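Local structure of leucine aminopeptidase 1 (Caenorhabditis elegans, 2HC9) at residues A226-P231 and I304-V309; F233-H238 and H299-I304. The protein releases N-terminal amino acids, preferably leucine, from peptides as a two-zinc M17 aminopeptidase, and probably serves as a digestive enzyme. The protein carries 1 engineered substitution. All coordinates share one frame; numbering follows the deposited sequence.

Contact 1 (A226-P231 and I304-V309); sequences AGPTPP and IVENNV
Ile304 meets Pro231 through its backbone: the carbonyl O lies 3.4 Å from Pro231 CA in a CA-H...O contact. At Val305 the touch passes to side chains, CG1 resting 3.8 Å from Pro231 CB. No direct hydrogen bond joins the two segments, and water does that work around Glu306. One water accepts from Glu306 N and donates to Thr229 O; another donates to Glu306 OE1 and lies 2.6 Å from Thr229 OG1. With CG anti to the backbone N (chi1 179°) and the chain extended beyond it, the Glu306 side chain crosses Pro228 at about a right angle and brings CD to 3.3 Å from Pro228 CD. Its OE2 accepts a hydrogen bond from Asn308 ND2 on the anti lone pair, in the plane of the amide, and forms a salt bridge to Lys315 of a second subunit. Cutting Glu306 back to an alanine is likely to leave that lysine without this charged mate, Asn308 ND2 without its acceptor and a gap beside the Pro228 ring. Asn308 CB packs 3.3 Å from Ala226 O, a buried carbonyl with no polar partner, while a third water accepts from Asn308 N and, weakly, from Ala226 N. The 226-231 loop thus lies along the end of strand 297-307, linking helix 218-224, whose Ile220 and Val223 pack on Val305, to strand 232-238; helix 186-199 touches Ile304.

Contact 2 (F233-H238 and H299-I304); sequences FVVLSH and HACLCI
Phe233 turns its ring along the neighbouring strand, toward Cys301 and Cys303. Its CG stands anti to the backbone N (chi1 -178°), which carries the ring over to the cysteines: Cys303 SG sits at the ring edge, 5.0 Å from the centroid and 81° off the normal, a sulfur-aromatic contact, while Cys301 CB approaches Phe233 CZ obliquely at 3.9 Å. On this same face, at the other end of the pairing, Ser237 OG comes to the edge of the His299 ring, in its plane, and shares a 2.8 Å hydrogen bond with ND1, which probably limits the turning of the imidazole. The opposite face is aliphatic. Val234 CG2 meets Ile304 CD1 at 3.9 Å, the two side chains crossing obliquely, and Leu236 pairs with Ala300 CB to CB. Between these two layers of side chains the strands run antiparallel (176°), with Val234-Leu302 and Leu236-Ala300 as hydrogen-bonded pairs; Leu302 N to Val234 O measures 2.8 Å. Strand 232-238 is flanked by 203-208 and 297-307 within the mixed sheet of the catalytic domain. Helices 186-199 and 277-290 pack on the Val234-Leu236 face, whereas Phe217, Tyr347 and Leu352 lie against the face of Phe233 and His299.

Both contacts are built on strand 297-307 and share Ile304, with their centres 18 Å apart. Along the chain the order is 226-231, 233-238, 299-304, 304-309, so contact 2 is nested inside the loop that contact 1 closes. Contact 2 is regular antiparallel pairing within the mixed sheet of the catalytic domain; contact 1 continues past Ile304, where the partner has become the loop leading into strand 232-238 and water takes over from direct backbone bonds. Toward its C-terminal end the strand nears the metal site: the Cys303 side chain is about 11 Å from a zinc ion and that of Val305 about 8 Å. Only contact 1 touches other subunits of the hexamer.

Contact 1 (A226-P231 and I304-V309)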
loop_
_atom_site.group_PDB
_atom_site.type_symbol
_atom_site.label_atom_id
_atom_site.label_comp_id
_atom_site.label_asym_id
_atom_site.label_seq_id
_atom_site.Cartn_x
_atom_site.Cartn_y
_atom_site.Cartn_z
ATOM N N ALA A 226 -17.143 -13.676 20.159
ATOM C CA ALA A 226 -17.448 -12.269 19.874
ATOM C C ALA A 226 -18.478 -12.131 18.738
ATOM O O ALA A 226 -18.659 -11.056 18.175
ATOM C CB ALA A 226 -16.160 -11.503 19.553
ATOM N N GLY A 227 -19.186 -13.210 18.423
ATOM C CA GLY A 227 -20.311 -13.097 17.447
ATOM C C GLY A 227 -21.557 -12.512 18.109
ATOM O O GLY A 227 -21.697 -12.549 19.350
ATOM N N PRO A 228 -22.480 -11.968 17.295
ATOM C CA PRO A 228 -23.731 -11.438 17.822
ATOM C C PRO A 228 -24.677 -12.532 18.324
ATOM O O PRO A 228 -25.559 -12.251 19.131
ATOM C CB PRO A 228 -24.332 -10.699 16.616
ATOM C CG PRO A 228 -23.822 -11.413 15.434
ATOM C CD PRO A 228 -22.400 -11.834 15.831
ATOM N N THR A 229 -24.491 -13.765 17.846
ATOM C CA THR A 229 -25.230 -14.933 18.332
ATOM C C THR A 229 -24.172 -16.004 18.602
ATOM O O THR A 229 -23.064 -15.920 18.063
ATOM C CB THR A 229 -26.263 -15.434 17.284
ATOM O OG1 THR A 229 -25.584 -15.691 16.051
ATOM C CG2 THR A 229 -27.389 -14.358 17.031
ATOM N N PRO A 230 -24.454 -16.934 19.518
ATOM C CA PRO A 230 -23.349 -17.748 20.037
ATOM C C PRO A 230 -22.813 -18.854 19.122
ATOM O O PRO A 230 -23.498 -19.298 18.183
ATOM C CB PRO A 230 -23.916 -18.348 21.325
ATOM C CG PRO A 230 -25.365 -18.292 21.176
ATOM C CD PRO A 230 -25.720 -17.190 20.226
ATOM N N PRO A 231 -21.571 -19.293 19.397
ATOM C CA PRO A 231 -20.999 -20.388 18.626
ATOM C C PRO A 231 -21.769 -21.698 18.916
ATOM O O PRO A 231 -22.399 -21.816 19.973
ATOM C CB PRO A 231 -19.536 -20.470 19.164
ATOM C CG PRO A 231 -19.618 -19.886 20.575
ATOM C CD PRO A 231 -20.637 -18.765 20.425
ATOM N N ILE A 304 -20.012 -24.053 13.891
ATOM C CA ILE A 304 -20.840 -22.906 13.445
ATOM C C ILE A 304 -20.538 -21.693 14.342
ATOM O O ILE A 304 -20.831 -21.704 15.532
ATOM C CB ILE A 304 -22.337 -23.226 13.514
ATOM C CG1 ILE A 304 -22.677 -24.379 12.548
ATOM C CG2 ILE A 304 -23.180 -21.980 13.120
ATOM C CD1 ILE A 304 -24.104 -24.973 12.780
ATOM N N VAL A 305 -19.874 -20.694 13.769
ATOM C CA VAL A 305 -19.419 -19.517 14.556
ATOM C C VAL A 305 -19.559 -18.265 13.703
ATOM O O VAL A 305 -19.628 -18.346 12.478
ATOM C CB VAL A 305 -17.922 -19.626 14.948
ATOM C CG1 VAL A 305 -17.660 -20.848 15.844
ATOM C CG2 VAL A 305 -17.016 -19.622 13.686
ATOM N N GLU A 306 -19.615 -17.103 14.349
ATOM C CA GLU A 306 -19.370 -15.865 13.620
ATOM C C GLU A 306 -18.101 -15.223 14.175
ATOM O O GLU A 306 -17.946 -15.127 15.391
ATOM C CB GLU A 306 -20.572 -14.915 13.716
ATOM C CG GLU A 306 -20.297 -13.571 12.953
ATOM C CD GLU A 306 -21.533 -12.701 12.728
ATOM O OE1 GLU A 306 -22.652 -13.250 12.611
ATOM O OE2 GLU A 306 -21.374 -11.455 12.657
ATOM N N ASN A 307 -17.190 -14.820 13.275
ATOM C CA ASN A 307 -15.882 -14.270 13.662
ATOM C C ASN A 307 -15.963 -12.736 13.571
ATOM O O ASN A 307 -15.926 -12.163 12.471
ATOM C CB ASN A 307 -14.795 -14.839 12.717
ATOM C CG ASN A 307 -13.379 -14.606 13.247
ATOM O OD1 ASN A 307 -13.169 -14.520 14.453
ATOM N ND2 ASN A 307 -12.410 -14.478 12.338
ATOM N N ASN A 308 -16.150 -12.082 14.718
ATOM C CA ASN A 308 -16.442 -10.650 14.736
ATOM C C ASN A 308 -15.554 -9.932 15.752
ATOM O O ASN A 308 -14.617 -10.513 16.296
ATOM C CB ASN A 308 -17.957 -10.378 14.972
ATOM C CG ASN A 308 -18.467 -9.138 14.197
ATOM O OD1 ASN A 308 -17.914 -8.040 14.327
ATOM N ND2 ASN A 308 -19.542 -9.306 13.417
ATOM N N VAL A 309 -15.837 -8.654 15.981
ATOM C CA VAL A 309 -14.883 -7.752 16.610
ATOM C C VAL A 309 -15.499 -7.156 17.887
ATOM O O VAL A 309 -16.529 -6.467 17.830
ATOM C CB VAL A 309 -14.510 -6.604 15.622
ATOM C CG1 VAL A 309 -13.632 -5.572 16.307
ATOM C CG2 VAL A 309 -13.805 -7.200 14.385
HETATM O O HOH W 1 -16.305 -13.878 17.160
HETATM O O HOH W 2 -20.481 -17.042 17.116
HETATM O O HOH W 3 -24.233 -15.158 13.841
#

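Contact 2 (F233-H238 and H299-I304)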
loop_
_atom_site.group_PDB
_atom_site.type_symbol
_atom_site.label_atom_id
_atom_site.label_comp_id
_atom_site.label_asym_id
_atom_site.label_seq_id
_atom_site.Cartn_x
_atom_site.Cartn_y
_atom_site.Cartn_z
ATOM N N PHE A 233 -21.657 -26.240 18.011
ATOM C CA PHE A 233 -21.207 -27.428 17.323
ATOM C C PHE A 233 -22.419 -28.366 17.203
ATOM O O PHE A 233 -23.079 -28.676 18.207
ATOM C CB PHE A 233 -20.130 -28.089 18.176
ATOM C CG PHE A 233 -19.527 -29.337 17.565
ATOM C CD1 PHE A 233 -18.809 -29.278 16.368
ATOM C CD2 PHE A 233 -19.629 -30.549 18.223
ATOM C CE1 PHE A 233 -18.186 -30.402 15.829
ATOM C CE2 PHE A 233 -19.020 -31.690 17.700
ATOM C CZ PHE A 233 -18.308 -31.634 16.496
ATOM N N VAL A 234 -22.729 -28.759 15.976
ATOM C CA VAL A 234 -23.902 -29.606 15.721
ATOM C C VAL A 234 -23.434 -30.914 15.125
ATOM O O VAL A 234 -22.677 -30.921 14.143
ATOM C CB VAL A 234 -24.864 -28.918 14.728
ATOM C CG1 VAL A 234 -26.036 -29.868 14.327
ATOM C CG2 VAL A 234 -25.389 -27.600 15.337
ATOM N N VAL A 235 -23.907 -32.026 15.686
ATOM C CA VAL A 235 -23.591 -33.349 15.127
ATOM C C VAL A 235 -24.914 -33.992 14.700
ATOM O O VAL A 235 -25.826 -34.087 15.522
ATOM C CB VAL A 235 -22.906 -34.259 16.178
ATOM C CG1 VAL A 235 -22.508 -35.611 15.546
ATOM C CG2 VAL A 235 -21.670 -33.557 16.761
ATOM N N LEU A 236 -24.996 -34.434 13.449
ATOM C CA LEU A 236 -26.086 -35.329 13.024
ATOM C C LEU A 236 -25.461 -36.691 12.830
ATOM O O LEU A 236 -24.528 -36.832 12.040
ATOM C CB LEU A 236 -26.678 -34.863 11.691
ATOM C CG LEU A 236 -26.998 -33.359 11.621
ATOM C CD1 LEU A 236 -27.608 -33.047 10.254
ATOM C CD2 LEU A 236 -27.939 -32.941 12.785
ATOM N N SER A 237 -25.982 -37.698 13.535
ATOM C CA SER A 237 -25.425 -39.056 13.420
ATOM C C SER A 237 -26.432 -40.047 12.850
ATOM O O SER A 237 -27.595 -40.092 13.301
ATOM C CB SER A 237 -24.922 -39.545 14.779
ATOM O OG SER A 237 -23.825 -38.735 15.217
ATOM N N HIS A 238 -25.951 -40.802 11.855
ATOM C CA HIS A 238 -26.669 -41.894 11.180
ATOM C C HIS A 238 -25.908 -43.165 11.555
ATOM O O HIS A 238 -24.916 -43.535 10.916
ATOM C CB HIS A 238 -26.632 -41.654 9.666
ATOM C CG HIS A 238 -27.222 -42.762 8.834
ATOM N ND1 HIS A 238 -28.584 -42.931 8.671
ATOM C CD2 HIS A 238 -26.628 -43.730 8.089
ATOM C CE1 HIS A 238 -28.805 -43.957 7.861
ATOM N NE2 HIS A 238 -27.637 -44.451 7.481
ATOM N N HIS A 299 -21.572 -39.367 10.019
ATOM C CA HIS A 299 -21.832 -38.219 10.904
ATOM C C HIS A 299 -21.574 -36.917 10.126
ATOM O O HIS A 299 -20.599 -36.823 9.375
ATOM C CB HIS A 299 -20.907 -38.232 12.128
ATOM C CG HIS A 299 -20.838 -39.551 12.849
ATOM N ND1 HIS A 299 -21.709 -39.891 13.865
ATOM C CD2 HIS A 299 -19.976 -40.591 12.726
ATOM C CE1 HIS A 299 -21.391 -41.089 14.333
ATOM N NE2 HIS A 299 -20.346 -41.539 13.654
ATOM N N ALA A 300 -22.443 -35.928 10.307
ATOM C CA ALA A 300 -22.148 -34.549 9.867
ATOM C C ALA A 300 -21.805 -33.763 11.127
ATOM O O ALA A 300 -22.583 -33.770 12.090
ATOM C CB ALA A 300 -23.349 -33.938 9.141
ATOM N N CYS A 301 -20.634 -33.111 11.142
ATOM C CA CYS A 301 -20.202 -32.350 12.311
ATOM C C CYS A 301 -19.974 -30.918 11.839
ATOM O O CYS A 301 -19.067 -30.671 11.043
ATOM C CB CYS A 301 -18.869 -32.882 12.874
ATOM S SG CYS A 301 -18.916 -34.636 13.320
ATOM N N LEU A 302 -20.803 -29.997 12.306
ATOM C CA LEU A 302 -20.803 -28.627 11.790
ATOM C C LEU A 302 -20.283 -27.678 12.844
ATOM O O LEU A 302 -20.826 -27.616 13.937
ATOM C CB LEU A 302 -22.208 -28.207 11.346
ATOM C CG LEU A 302 -22.852 -29.202 10.355
ATOM C CD1 LEU A 302 -24.214 -28.661 9.948
ATOM C CD2 LEU A 302 -22.005 -29.527 9.113
ATOM N N CYS A 303 -19.216 -26.938 12.512
ATOM C CA CYS A 303 -18.627 -26.011 13.462
ATOM C C CYS A 303 -19.124 -24.628 13.075
ATOM O O CYS A 303 -18.724 -24.110 12.029
ATOM C CB CYS A 303 -17.088 -26.093 13.355
ATOM S SG CYS A 303 -16.467 -27.799 13.563
ATOM N N ILE A 304 -20.012 -24.053 13.891
ATOM C CA ILE A 304 -20.840 -22.906 13.445
ATOM C C ILE A 304 -20.538 -21.693 14.342
ATOM O O ILE A 304 -20.831 -21.704 15.532
ATOM C CB ILE A 304 -22.337 -23.226 13.514
ATOM C CG1 ILE A 304 -22.677 -24.379 12.548
ATOM C CG2 ILE A 304 -23.180 -21.980 13.120
ATOM C CD1 ILE A 304 -24.104 -24.973 12.780
#